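Local coordinates for protein glucanase (Clostridium thermocellum, PDB 5GXX) that probably hydrolyses internal beta-1,4-glucosidic bonds of cellulose, as a family 9 endoglucanase associated with the bacterial cellulosome, at residues Lys13-Tyr18 with Ser82-His87; Tyr98-Asp103 with Asp162-Tyr167; Leu256-Gly261 with Ala312-Asp317; Ala495-Asp500 with Ala557-Thr562; Thr538-Ile543 with Tyr548-Gln553. The protein carries 1 engineered substitution. All coordinates share one frame; numbering follows the deposited sequence.

Interaction 1 (Lys13-Tyr18 with Ser82-His87)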
# COMPACT_ATOMS: atom_id res chain seq x y z
N LYS A 13 41.02 -20.17 -14.98
CA LYS A 13 39.67 -19.75 -14.62
C LYS A 13 39.43 -19.87 -13.12
O LYS A 13 38.83 -18.96 -12.53
CB LYS A 13 38.63 -20.50 -15.46
CG LYS A 13 38.70 -20.01 -16.90
CD LYS A 13 37.83 -20.81 -17.86
CE LYS A 13 37.89 -20.13 -19.23
NZ LYS A 13 37.03 -20.84 -20.22
N ALA A 14 39.89 -20.96 -12.53
CA ALA A 14 39.70 -21.22 -11.11
C ALA A 14 40.34 -20.15 -10.22
O ALA A 14 39.80 -19.84 -9.16
CB ALA A 14 40.15 -22.64 -10.73
N ILE A 15 41.42 -19.55 -10.70
CA ILE A 15 42.06 -18.43 -10.00
C ILE A 15 41.28 -17.13 -10.15
O ILE A 15 41.11 -16.38 -9.18
CB ILE A 15 43.51 -18.24 -10.50
CG1 ILE A 15 44.33 -19.49 -10.17
CG2 ILE A 15 44.16 -17.00 -9.85
CD1 ILE A 15 45.63 -19.57 -10.99
N TYR A 16 40.85 -16.88 -11.39
CA TYR A 16 40.07 -15.69 -11.75
C TYR A 16 38.82 -15.60 -10.90
O TYR A 16 38.39 -14.49 -10.56
CB TYR A 16 39.72 -15.74 -13.25
CG TYR A 16 38.77 -14.68 -13.76
CD1 TYR A 16 37.38 -14.88 -13.76
CD2 TYR A 16 39.26 -13.47 -14.26
CE1 TYR A 16 36.52 -13.94 -14.26
CE2 TYR A 16 38.39 -12.51 -14.81
CZ TYR A 16 37.03 -12.76 -14.79
OH TYR A 16 36.15 -11.84 -15.29
N PHE A 17 38.23 -16.75 -10.55
CA PHE A 17 37.12 -16.74 -9.59
C PHE A 17 37.37 -15.83 -8.39
O PHE A 17 36.49 -15.05 -8.02
CB PHE A 17 36.76 -18.18 -9.17
CG PHE A 17 35.81 -18.24 -8.00
CD1 PHE A 17 34.45 -17.98 -8.16
CD2 PHE A 17 36.28 -18.56 -6.75
CE1 PHE A 17 33.57 -18.04 -7.08
CE2 PHE A 17 35.40 -18.67 -5.65
CZ PHE A 17 34.05 -18.39 -5.80
N TYR A 18 38.56 -15.93 -7.78
CA TYR A 18 38.83 -15.12 -6.59
C TYR A 18 38.76 -13.62 -6.87
O TYR A 18 38.37 -12.84 -6.00
CB TYR A 18 40.14 -15.52 -5.93
CG TYR A 18 40.03 -16.89 -5.31
CD1 TYR A 18 39.45 -17.06 -4.06
CD2 TYR A 18 40.43 -18.03 -6.02
CE1 TYR A 18 39.28 -18.32 -3.51
CE2 TYR A 18 40.29 -19.30 -5.47
CZ TYR A 18 39.71 -19.43 -4.22
OH TYR A 18 39.58 -20.67 -3.64
N SER A 82 51.93 -22.84 -17.52
CA SER A 82 50.53 -22.41 -17.47
C SER A 82 50.38 -20.89 -17.44
O SER A 82 49.30 -20.37 -17.76
CB SER A 82 49.85 -22.97 -16.22
OG SER A 82 50.34 -22.34 -15.05
N GLY A 83 51.43 -20.18 -17.02
CA GLY A 83 51.40 -18.72 -16.94
C GLY A 83 50.56 -18.19 -15.79
O GLY A 83 50.24 -17.00 -15.73
N GLN A 84 50.20 -19.07 -14.87
CA GLN A 84 49.29 -18.68 -13.78
C GLN A 84 49.93 -18.36 -12.43
O GLN A 84 49.22 -17.91 -11.52
CB GLN A 84 48.22 -19.76 -13.60
CG GLN A 84 47.43 -19.98 -14.91
CD GLN A 84 46.88 -18.69 -15.48
OE1 GLN A 84 46.20 -17.95 -14.78
NE2 GLN A 84 47.19 -18.41 -16.74
N ARG A 85 51.23 -18.59 -12.27
CA ARG A 85 51.88 -18.34 -10.98
C ARG A 85 51.67 -16.93 -10.43
O ARG A 85 51.29 -16.77 -9.27
CB ARG A 85 53.37 -18.63 -11.02
CG ARG A 85 53.96 -18.56 -9.62
CD ARG A 85 55.45 -18.84 -9.62
NE ARG A 85 55.96 -18.93 -8.26
CZ ARG A 85 57.05 -19.60 -7.91
NH1 ARG A 85 57.78 -20.23 -8.82
NH2 ARG A 85 57.43 -19.64 -6.64
N LEU A 86 51.90 -15.90 -11.25
CA LEU A 86 51.77 -14.54 -10.77
C LEU A 86 50.32 -14.19 -10.46
O LEU A 86 50.05 -13.47 -9.49
CB LEU A 86 52.39 -13.53 -11.75
CG LEU A 86 53.93 -13.56 -11.85
CD1 LEU A 86 54.43 -12.94 -13.16
CD2 LEU A 86 54.59 -12.90 -10.64
N HIS A 87 49.39 -14.69 -11.26
CA HIS A 87 47.96 -14.54 -10.93
C HIS A 87 47.61 -15.13 -9.57
O HIS A 87 46.91 -14.49 -8.77
CB HIS A 87 47.05 -15.17 -11.98
CG HIS A 87 47.06 -14.46 -13.30
ND1 HIS A 87 46.70 -13.13 -13.43
CD2 HIS A 87 47.43 -14.88 -14.53
CE1 HIS A 87 46.84 -12.77 -14.69
NE2 HIS A 87 47.26 -13.81 -15.38
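I15 reaches out from helix 7-20 and sets its two branches against two residues of S82-H87, a worked example of how one beta-branched side chain can fill the seam beside the N-terminal part of helix 85-101. The longer branch ends in CD1, which stops 3.7 Å from Q84 CB. The shorter one packs between side chain and backbone, with I15 CG2 4.0 Å from H87 CB and 3.9 Å from H87 O. With chi1 at -63°, CG1 stands opposite the carbonyl carbon and CG2 opposite the backbone nitrogen, and this spread lets the branches serve separate partners. The joint across the two segments is one of van der Waals contact.

What positions the receiving surface is polar. Q84 touches I15 mainly through CB, because its chain folds over at chi2 (-52°) and carries the amide back to its own turn. There Q84 NE2 donates to S82 O at 3.1 Å, with the acceptor close to the amide plane. The backbone closes the same loop: Q84 N meets S82 OG at 3.3 Å, an ST turn in the loop leading to the helix, and S82 OG is also bonded to I79 O. The H87 ring leads away from I15, and its side chain also touches R31, while its carbonyl oxygen accepts from N91 ND2.

Along the helices the seam continues, I15 resting also on L88 and N91 of helix 85-101 and Q84 on L11 and Q12 of helix 7-20. Helix 412-429 touches A14 and Y18, so helix 7-20 packs against both helices within the helical barrel expected of family 9.

Interaction 2 (Tyr98-Asp103 with Asp162-Tyr167)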
# COMPACT_ATOMS: atom_id res chain seq x y z
N TYR A 98 44.21 -8.57 3.95
CA TYR A 98 43.02 -8.48 4.77
C TYR A 98 43.21 -9.14 6.13
O TYR A 98 42.84 -8.53 7.13
CB TYR A 98 41.77 -8.99 4.02
CG TYR A 98 40.56 -9.22 4.92
CD1 TYR A 98 40.36 -10.46 5.52
CD2 TYR A 98 39.63 -8.22 5.16
CE1 TYR A 98 39.26 -10.69 6.33
CE2 TYR A 98 38.53 -8.44 5.97
CZ TYR A 98 38.36 -9.67 6.56
OH TYR A 98 37.28 -9.92 7.38
N LEU A 99 43.78 -10.34 6.19
CA LEU A 99 43.95 -11.01 7.48
C LEU A 99 44.85 -10.19 8.40
O LEU A 99 44.56 -10.07 9.60
CB LEU A 99 44.53 -12.42 7.32
CG LEU A 99 43.69 -13.38 6.47
CD1 LEU A 99 44.31 -14.78 6.47
CD2 LEU A 99 42.25 -13.42 6.98
N VAL A 100 45.91 -9.60 7.84
CA VAL A 100 46.75 -8.66 8.59
C VAL A 100 45.96 -7.44 9.07
O VAL A 100 46.09 -7.03 10.24
CB VAL A 100 48.01 -8.24 7.78
CG1 VAL A 100 48.80 -7.08 8.44
CG2 VAL A 100 48.95 -9.42 7.65
N ALA A 101 45.12 -6.89 8.19
CA ALA A 101 44.34 -5.70 8.54
C ALA A 101 43.30 -5.94 9.63
O ALA A 101 42.81 -4.99 10.24
CB ALA A 101 43.72 -5.07 7.29
N CYS A 102 42.98 -7.21 9.89
CA CYS A 102 42.02 -7.58 10.93
C CYS A 102 42.59 -7.55 12.35
O CYS A 102 41.84 -7.70 13.31
CB CYS A 102 41.51 -9.00 10.71
SG CYS A 102 40.31 -9.12 9.36
N ASP A 103 43.90 -7.37 12.49
CA ASP A 103 44.55 -7.37 13.80
C ASP A 103 43.97 -6.30 14.73
O ASP A 103 43.87 -5.13 14.33
CB ASP A 103 46.05 -7.12 13.65
CG ASP A 103 46.79 -7.13 14.97
OD1 ASP A 103 46.50 -7.97 15.85
OD2 ASP A 103 47.69 -6.28 15.11
N ASP A 162 58.08 -11.08 5.23
CA ASP A 162 58.31 -11.13 6.67
C ASP A 162 57.16 -10.59 7.52
O ASP A 162 57.01 -10.97 8.68
CB ASP A 162 59.64 -10.46 7.04
CG ASP A 162 60.84 -11.34 6.72
OD1 ASP A 162 60.74 -12.58 6.85
OD2 ASP A 162 61.88 -10.79 6.31
N THR A 163 56.34 -9.71 6.94
CA THR A 163 55.17 -9.18 7.62
C THR A 163 54.19 -10.32 7.86
O THR A 163 53.67 -10.47 8.97
CB THR A 163 54.51 -8.04 6.81
OG1 THR A 163 55.40 -6.93 6.74
CG2 THR A 163 53.20 -7.57 7.42
N TYR A 164 53.95 -11.14 6.84
CA TYR A 164 53.00 -12.23 7.01
C TYR A 164 53.45 -13.16 8.14
O TYR A 164 52.63 -13.62 8.93
CB TYR A 164 52.74 -13.00 5.71
CG TYR A 164 52.09 -12.19 4.60
CD1 TYR A 164 51.34 -11.05 4.88
CD2 TYR A 164 52.24 -12.55 3.27
CE1 TYR A 164 50.75 -10.29 3.86
CE2 TYR A 164 51.67 -11.81 2.26
CZ TYR A 164 50.93 -10.68 2.55
OH TYR A 164 50.36 -9.97 1.52
N LEU A 165 54.76 -13.41 8.24
CA LEU A 165 55.29 -14.30 9.27
C LEU A 165 55.13 -13.69 10.66
O LEU A 165 54.78 -14.39 11.62
CB LEU A 165 56.77 -14.64 9.00
CG LEU A 165 57.42 -15.53 10.06
CD1 LEU A 165 56.73 -16.90 10.24
CD2 LEU A 165 58.90 -15.71 9.78
N ARG A 166 55.37 -12.38 10.76
CA ARG A 166 55.18 -11.67 12.01
C ARG A 166 53.75 -11.82 12.53
O ARG A 166 53.54 -12.14 13.71
CB ARG A 166 55.55 -10.19 11.83
CG ARG A 166 55.31 -9.32 13.06
CD ARG A 166 55.71 -7.87 12.80
NE ARG A 166 55.33 -6.96 13.88
CZ ARG A 166 56.05 -6.77 15.00
NH1 ARG A 166 57.17 -7.44 15.21
NH2 ARG A 166 55.60 -5.92 15.92
N TYR A 167 52.77 -11.62 11.65
CA TYR A 167 51.36 -11.74 12.01
C TYR A 167 50.93 -13.19 12.20
O TYR A 167 50.09 -13.47 13.06
CB TYR A 167 50.46 -10.99 11.02
CG TYR A 167 50.50 -9.50 11.27
CD1 TYR A 167 51.57 -8.72 10.82
CD2 TYR A 167 49.48 -8.88 11.99
CE1 TYR A 167 51.62 -7.35 11.09
CE2 TYR A 167 49.52 -7.51 12.26
CZ TYR A 167 50.59 -6.75 11.79
OH TYR A 167 50.63 -5.39 12.05
O HOH W 1 48.49 -4.39 13.26
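Y167 OH and D103 OD2 share one water, which lies 2.7 Å from Y167 OH and donates to D103 OD2 at 2.8 Å. The carboxylate also borders the ring directly: D103 OD2 is 3.6 Å from Y167 CE2, at the ring edge, with the two planes 83° apart. The two carboxylate oxygens thus have separate partners, OD1 the backbone nitrogen of G105 and OD2 the water.

V100 illustrates how a valine can lay both methyls on one aromatic ring and still reach a second. V100 CG1 sits over the face of Y167, 3.7 Å from the ring centroid and only 6° off the normal, a well-centred CH-pi contact. V100 CG2 lies 3.9 Å from Y167 CG and 4.0 Å from Y167 CB, and it also reaches the edge of Y164, 4.0 Å from Y164 CD1. A chi1 of 171° places CG1 opposite the backbone nitrogen and thereby directs it at Y167. The far end of Y164 is fixed separately, by a hydrogen bond between its hydroxyl and D97 OD1.

The contact joins the C-terminal part of helix 85-101 and the loop after it to the first turns of helix 162-178. L152 of helix 142-158 touches both V100 and Y164, while L99 packs on helix 58-75 and C102 pairs through its backbone with V109 of strand 108-112.

Interaction 3 (Leu256-Gly261 with Ala312-Asp317)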
# COMPACT_ATOMS: atom_id res chain seq x y z
N LEU A 256 53.11 -33.68 8.30
CA LEU A 256 53.96 -34.20 9.37
C LEU A 256 54.57 -35.57 9.06
O LEU A 256 55.63 -35.91 9.60
CB LEU A 256 53.18 -34.28 10.68
CG LEU A 256 52.94 -32.97 11.44
CD1 LEU A 256 52.32 -33.33 12.78
CD2 LEU A 256 54.26 -32.23 11.68
N ALA A 257 53.89 -36.35 8.22
CA ALA A 257 54.46 -37.58 7.67
C ALA A 257 55.69 -37.25 6.85
O ALA A 257 56.74 -37.87 7.01
CB ALA A 257 53.44 -38.32 6.81
N ARG A 258 55.57 -36.26 5.96
CA ARG A 258 56.71 -35.83 5.17
C ARG A 258 57.83 -35.24 6.05
O ARG A 258 59.00 -35.58 5.87
CB ARG A 258 56.29 -34.90 4.03
CG ARG A 258 57.39 -34.49 3.08
CD ARG A 258 56.82 -33.80 1.85
NE ARG A 258 56.19 -32.53 2.22
CZ ARG A 258 55.48 -31.77 1.39
NH1 ARG A 258 55.30 -32.13 0.13
NH2 ARG A 258 54.97 -30.63 1.84
N ALA A 259 57.47 -34.42 7.03
CA ALA A 259 58.47 -33.71 7.84
C ALA A 259 59.25 -34.55 8.85
O ALA A 259 60.46 -34.35 8.99
CB ALA A 259 57.85 -32.49 8.53
N THR A 260 58.58 -35.46 9.56
CA THR A 260 59.25 -36.28 10.57
C THR A 260 59.57 -37.68 10.05
O THR A 260 60.43 -38.37 10.61
CB THR A 260 58.40 -36.45 11.85
OG1 THR A 260 57.26 -37.27 11.57
CG2 THR A 260 57.96 -35.09 12.41
N GLY A 261 58.85 -38.08 9.00
CA GLY A 261 58.90 -39.44 8.47
C GLY A 261 58.35 -40.48 9.42
O GLY A 261 58.43 -41.68 9.15
N ALA A 312 45.71 -36.16 -1.77
CA ALA A 312 46.15 -37.43 -2.34
C ALA A 312 47.34 -37.25 -3.28
O ALA A 312 48.29 -38.03 -3.22
CB ALA A 312 44.99 -38.16 -3.03
N PHE A 313 47.31 -36.20 -4.11
CA PHE A 313 48.45 -35.90 -4.98
C PHE A 313 49.69 -35.60 -4.13
O PHE A 313 50.78 -36.10 -4.41
CB PHE A 313 48.18 -34.70 -5.89
CG PHE A 313 47.32 -34.97 -7.11
CD1 PHE A 313 47.53 -36.05 -7.97
CD2 PHE A 313 46.33 -34.06 -7.45
CE1 PHE A 313 46.74 -36.25 -9.09
CE2 PHE A 313 45.55 -34.21 -8.60
CZ PHE A 313 45.75 -35.32 -9.43
N VAL A 314 49.54 -34.74 -3.12
CA VAL A 314 50.68 -34.34 -2.29
C VAL A 314 51.27 -35.56 -1.58
O VAL A 314 52.48 -35.75 -1.55
CB VAL A 314 50.31 -33.22 -1.29
CG1 VAL A 314 51.46 -32.98 -0.30
CG2 VAL A 314 49.98 -31.91 -2.00
N TYR A 315 50.40 -36.42 -1.05
CA TYR A 315 50.87 -37.59 -0.35
C TYR A 315 51.54 -38.57 -1.31
O TYR A 315 52.64 -39.06 -1.05
CB TYR A 315 49.75 -38.26 0.45
CG TYR A 315 50.32 -39.38 1.30
CD1 TYR A 315 51.19 -39.08 2.37
CD2 TYR A 315 50.03 -40.72 1.03
CE1 TYR A 315 51.77 -40.09 3.12
CE2 TYR A 315 50.59 -41.74 1.80
CZ TYR A 315 51.45 -41.41 2.84
OH TYR A 315 52.02 -42.39 3.62
N ALA A 316 50.89 -38.85 -2.44
CA ALA A 316 51.48 -39.75 -3.43
C ALA A 316 52.85 -39.26 -3.89
O ALA A 316 53.78 -40.04 -4.05
CB ALA A 316 50.55 -39.91 -4.62
N ASP A 317 52.98 -37.96 -4.12
CA ASP A 317 54.25 -37.41 -4.56
C ASP A 317 55.35 -37.48 -3.51
O ASP A 317 56.53 -37.36 -3.84
CB ASP A 317 54.07 -35.95 -4.98
CG ASP A 317 53.43 -35.81 -6.34
OD1 ASP A 317 53.42 -36.81 -7.09
OD2 ASP A 317 52.96 -34.70 -6.66
O HOH W 2 54.79 -34.17 -2.15
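A257 and Y315 supply the apolar part of this contact. A257 CB lies 4.4 Å from Y315 CE1, at the edge of the ring and near its plane, so the small side chain borders the tyrosine without covering a face.

The guanidinium of R258 meets a methyl, R258 NH1 lying 4.0 Å from V314 CG1, with the two side chains crossing at about a right angle. A water links the same two residues: it donates to V314 O at 2.9 Å and accepts a weak bond from R258 NH1 at 3.1 Å. The arginine extends from its helix and then bends at chi3 (66°), which helps bring the guanidinium to this bridge.

Helices 249-260 and 301-318 meet here as members of the (alpha/alpha)6 barrel characteristic of family 9 hydrolases.

Charged and polar ends find their main partners in neighbouring helices. R258 NH2 forms a salt bridge with E74 of helix 58-75, and Y315 OH is bonded to H266 and Q270 of helix 263-276. Within L256-G261, L256 O accepts T260 N and T260 OG1 from opposite faces of its plane, the hydroxyl at 2.9 Å, just before G261 leaves the helix with positive phi.

Interaction 4 (Ala495-Asp500 with Ala557-Thr562)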
# COMPACT_ATOMS: atom_id res chain seq x y z
N ALA A 495 -0.87 28.82 -34.01
CA ALA A 495 -2.18 29.12 -33.44
C ALA A 495 -2.23 30.45 -32.70
O ALA A 495 -3.30 30.87 -32.23
CB ALA A 495 -2.62 27.98 -32.53
N GLY A 496 -1.09 31.12 -32.59
CA GLY A 496 -0.99 32.46 -32.00
C GLY A 496 -0.65 32.47 -30.52
O GLY A 496 -0.81 33.48 -29.83
N TYR A 497 -0.18 31.33 -30.03
CA TYR A 497 0.17 31.19 -28.62
C TYR A 497 1.68 31.21 -28.44
O TYR A 497 2.42 31.20 -29.43
CB TYR A 497 -0.44 29.91 -28.04
CG TYR A 497 -1.94 30.00 -27.91
CD1 TYR A 497 -2.77 29.82 -29.01
CD2 TYR A 497 -2.53 30.27 -26.67
CE1 TYR A 497 -4.16 29.92 -28.89
CE2 TYR A 497 -3.91 30.36 -26.54
CZ TYR A 497 -4.71 30.19 -27.65
OH TYR A 497 -6.08 30.28 -27.52
N SER A 498 2.11 31.29 -27.18
CA SER A 498 3.53 31.34 -26.86
C SER A 498 3.90 30.30 -25.80
O SER A 498 3.03 29.66 -25.22
CB SER A 498 3.93 32.73 -26.38
OG SER A 498 3.37 33.01 -25.11
N VAL A 499 5.20 30.15 -25.56
CA VAL A 499 5.70 29.15 -24.61
C VAL A 499 5.11 29.34 -23.21
O VAL A 499 4.81 28.37 -22.53
CB VAL A 499 7.25 29.13 -24.57
CG1 VAL A 499 7.76 28.23 -23.44
CG2 VAL A 499 7.81 28.63 -25.90
N ASP A 500 4.89 30.60 -22.82
CA ASP A 500 4.31 30.88 -21.50
C ASP A 500 2.83 30.53 -21.37
O ASP A 500 2.26 30.65 -20.29
CB ASP A 500 4.64 32.31 -21.02
CG ASP A 500 3.91 33.40 -21.79
OD1 ASP A 500 3.07 33.11 -22.68
OD2 ASP A 500 4.17 34.59 -21.49
N ALA A 557 0.60 21.15 -20.80
CA ALA A 557 -0.77 21.49 -21.22
C ALA A 557 -0.87 22.88 -21.82
O ALA A 557 -0.37 23.85 -21.26
CB ALA A 557 -1.73 21.38 -20.04
N ALA A 558 -1.50 22.95 -22.98
CA ALA A 558 -2.03 24.21 -23.52
C ALA A 558 -3.32 24.52 -22.77
O ALA A 558 -3.86 23.65 -22.08
CB ALA A 558 -2.30 24.05 -24.98
N PRO A 559 -3.82 25.76 -22.88
CA PRO A 559 -5.02 26.13 -22.12
C PRO A 559 -6.22 25.24 -22.42
O PRO A 559 -6.39 24.80 -23.56
CB PRO A 559 -5.26 27.58 -22.56
CG PRO A 559 -3.89 28.09 -22.87
CD PRO A 559 -3.21 26.93 -23.53
N GLN A 560 -7.00 24.92 -21.40
CA GLN A 560 -8.23 24.17 -21.59
C GLN A 560 -9.12 24.91 -22.60
O GLN A 560 -9.26 26.13 -22.52
CB GLN A 560 -8.95 24.00 -20.26
CG GLN A 560 -10.16 23.09 -20.30
CD GLN A 560 -11.12 23.43 -19.19
OE1 GLN A 560 -10.70 23.76 -18.08
NE2 GLN A 560 -12.42 23.38 -19.48
N GLY A 561 -9.68 24.16 -23.54
CA GLY A 561 -10.52 24.72 -24.59
C GLY A 561 -9.82 24.95 -25.91
O GLY A 561 -10.47 25.05 -26.94
N THR A 562 -8.48 24.98 -25.90
CA THR A 562 -7.73 25.10 -27.14
C THR A 562 -7.65 23.77 -27.90
O THR A 562 -7.82 22.70 -27.31
CB THR A 562 -6.31 25.68 -26.94
OG1 THR A 562 -5.54 24.79 -26.12
CG2 THR A 562 -6.40 27.05 -26.28
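Y497 meets P559 and T562 where two loops of a beta-sandwich of the cellulose-binding type come together at the surface. Each loop has a recognisable turn: a Schellman motif ends helix 490-494 at G496, immediately before Y497, and a type II turn runs from P559 to T562 with G561 at its positive-phi position.

Y497 CB is directed toward the other loop, and chi1 (-71°) sets CG opposite the carbonyl carbon, which sends the ring toward the turn. Y497 CE2 comes obliquely to 4.3 Å from P559 CG, a light apolar touch. Further along, Y497 CZ is 3.8 Å from T562 CG2. The tip is nearest of all, with Y497 OH 3.5 Å from that same methyl, so the end of the tyrosine rests on carbon. The ring of F564 and the side chain of V492 also adjoin Y497. A bound calcium ion is about 12 Å from this side chain.

T562 can offer its methyl because its hydroxyl is turned the other way, between the backbone nitrogen and the carbonyl carbon (chi1 64°). From there T562 OG1 donates to P559 O at 2.7 Å in the carbonyl plane, and T562 N reaches the same P559 O at 3.1 Å.

Interaction 5 (Thr538-Ile543 with Tyr548-Gln553)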
# COMPACT_ATOMS: atom_id res chain seq x y z
N THR A 538 21.43 8.75 -6.56
CA THR A 538 21.91 7.47 -6.05
C THR A 538 20.78 6.66 -5.41
O THR A 538 20.90 5.45 -5.20
CB THR A 538 23.06 7.59 -5.03
OG1 THR A 538 22.56 8.19 -3.82
CG2 THR A 538 24.22 8.41 -5.59
N ASN A 539 19.68 7.35 -5.11
CA ASN A 539 18.51 6.67 -4.56
C ASN A 539 17.76 5.86 -5.59
O ASN A 539 16.85 5.11 -5.25
CB ASN A 539 17.55 7.69 -3.95
CG ASN A 539 18.06 8.25 -2.64
OD1 ASN A 539 17.85 9.42 -2.32
ND2 ASN A 539 18.77 7.42 -1.90
N ILE A 540 18.12 6.05 -6.86
CA ILE A 540 17.65 5.17 -7.92
C ILE A 540 18.76 4.13 -8.05
O ILE A 540 19.84 4.43 -8.53
CB ILE A 540 17.42 5.92 -9.25
CG1 ILE A 540 16.52 7.15 -9.04
CG2 ILE A 540 16.80 4.96 -10.29
CD1 ILE A 540 16.42 8.01 -10.30
N CYS A 541 18.49 2.92 -7.57
CA CYS A 541 19.54 1.90 -7.51
C CYS A 541 18.94 0.50 -7.57
O CYS A 541 17.79 0.28 -7.17
CB CYS A 541 20.37 2.05 -6.23
SG CYS A 541 19.41 2.18 -4.71
N PRO A 542 19.71 -0.46 -8.11
CA PRO A 542 19.14 -1.78 -8.35
C PRO A 542 19.08 -2.67 -7.10
O PRO A 542 19.68 -3.75 -7.08
CB PRO A 542 20.09 -2.34 -9.42
CG PRO A 542 21.41 -1.68 -9.13
CD PRO A 542 20.95 -0.27 -8.90
N ILE A 543 18.31 -2.26 -6.09
CA ILE A 543 18.31 -2.96 -4.80
C ILE A 543 16.99 -3.58 -4.39
O ILE A 543 16.88 -4.19 -3.30
CB ILE A 543 18.82 -2.08 -3.63
CG1 ILE A 543 17.81 -0.97 -3.26
CG2 ILE A 543 20.22 -1.51 -3.91
CD1 ILE A 543 18.16 -0.25 -1.98
N TYR A 548 14.65 0.55 -7.96
CA TYR A 548 15.37 0.47 -9.24
C TYR A 548 14.93 1.50 -10.27
O TYR A 548 15.64 1.75 -11.24
CB TYR A 548 15.32 -0.95 -9.82
CG TYR A 548 14.04 -1.29 -10.54
CD1 TYR A 548 13.85 -0.92 -11.87
CD2 TYR A 548 13.03 -2.00 -9.90
CE1 TYR A 548 12.69 -1.25 -12.54
CE2 TYR A 548 11.86 -2.33 -10.57
CZ TYR A 548 11.70 -1.96 -11.89
OH TYR A 548 10.55 -2.29 -12.56
N ALA A 549 13.77 2.11 -10.07
CA ALA A 549 13.35 3.19 -10.95
C ALA A 549 12.57 4.22 -10.15
O ALA A 549 11.91 3.86 -9.17
CB ALA A 549 12.52 2.66 -12.12
N ALA A 550 12.67 5.48 -10.56
CA ALA A 550 11.80 6.52 -10.00
C ALA A 550 10.69 6.91 -10.97
O ALA A 550 10.97 7.23 -12.14
CB ALA A 550 12.65 7.72 -9.61
N GLU A 551 9.44 6.87 -10.49
CA GLU A 551 8.27 7.20 -11.29
C GLU A 551 7.85 8.65 -11.11
O GLU A 551 7.77 9.14 -9.98
CB GLU A 551 7.10 6.27 -10.97
CG GLU A 551 5.83 6.60 -11.75
CD GLU A 551 4.71 5.60 -11.55
OE1 GLU A 551 4.97 4.46 -11.09
OE2 GLU A 551 3.55 5.95 -11.85
N LEU A 552 7.64 9.32 -12.24
CA LEU A 552 7.05 10.66 -12.27
C LEU A 552 5.93 10.66 -13.32
O LEU A 552 6.07 10.06 -14.39
CB LEU A 552 8.13 11.67 -12.66
CG LEU A 552 7.71 13.15 -12.71
CD1 LEU A 552 7.37 13.68 -11.34
CD2 LEU A 552 8.85 13.98 -13.29
N GLN A 553 4.82 11.34 -13.01
CA GLN A 553 3.78 11.59 -14.00
C GLN A 553 3.74 13.09 -14.18
O GLN A 553 3.48 13.83 -13.23
CB GLN A 553 2.41 11.05 -13.56
CG GLN A 553 2.34 9.52 -13.59
CD GLN A 553 1.17 8.96 -12.81
OE1 GLN A 553 0.11 9.56 -12.73
NE2 GLN A 553 1.37 7.77 -12.24
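Y548 carries most of the backbone side of this contact, touching I540, C541 and P542 in turn. Its CA approaches C541 O at 3.2 Å, a CA-H...O contact with 134° at the hydrogen. Y548 O lies 3.5 Å from I540 CG2, and Y548 CB is 4.2 Å from P542 CA. A chi1 of 80° places the ring between backbone nitrogen and carbonyl carbon and leads it away from T538-I543, to meet W370 edge-to-face.

A549 opens the strand and adds its backbone, with A549 CA 3.9 Å from I540 CG2. A550 then turns its methyl toward the loop, where A550 CB meets I540 CD1 at 3.8 Å and I540 CG1 at 4.0 Å. I540 thus straddles the strand start: CG2, opposite its own backbone nitrogen, covers Y548 and A549, while the CG1 branch lies against A550. Y534 of strand 527-534 touches both I540 and A550. Beyond them the strand continues away from the loop, and E551 OE2 accepts from Q553 NE2 at 2.9 Å.

The loop is held in shape by I543 N, which donates to C541 O at 2.8 Å across P542. Since I543 O is bonded to W121, and both W121 and W370 belong to the glycosyl hydrolase part, the contact lies at the junction with the beta-sandwich. Its local signature is an inverse gamma turn centred on P542, folded back upon the entry to an antiparallel strand.

Interactions 1, 2 and 3 lie in the helical hydrolase part, and the first two use opposite ends of helix 85-101, their centres about 23 Å apart and nearest atoms about 11 Å. Interaction 3 stands about 25 Å from interaction 1 and about 28 Å from interaction 2, centre to centre. Helix 58-75 borders both interactions 2 and 3. Interactions 4 and 5 occupy two regions of the beta-sandwich, about 33 Å apart between centres. Strand 549-557 links them in sequence, and interaction 5 is nested in the loop closed by interaction 4. Interaction 5 faces the hydrolase part, whereas interaction 4 lies about 89 Å from interaction 3, centre to centre, toward a calcium site that includes D488 and D566.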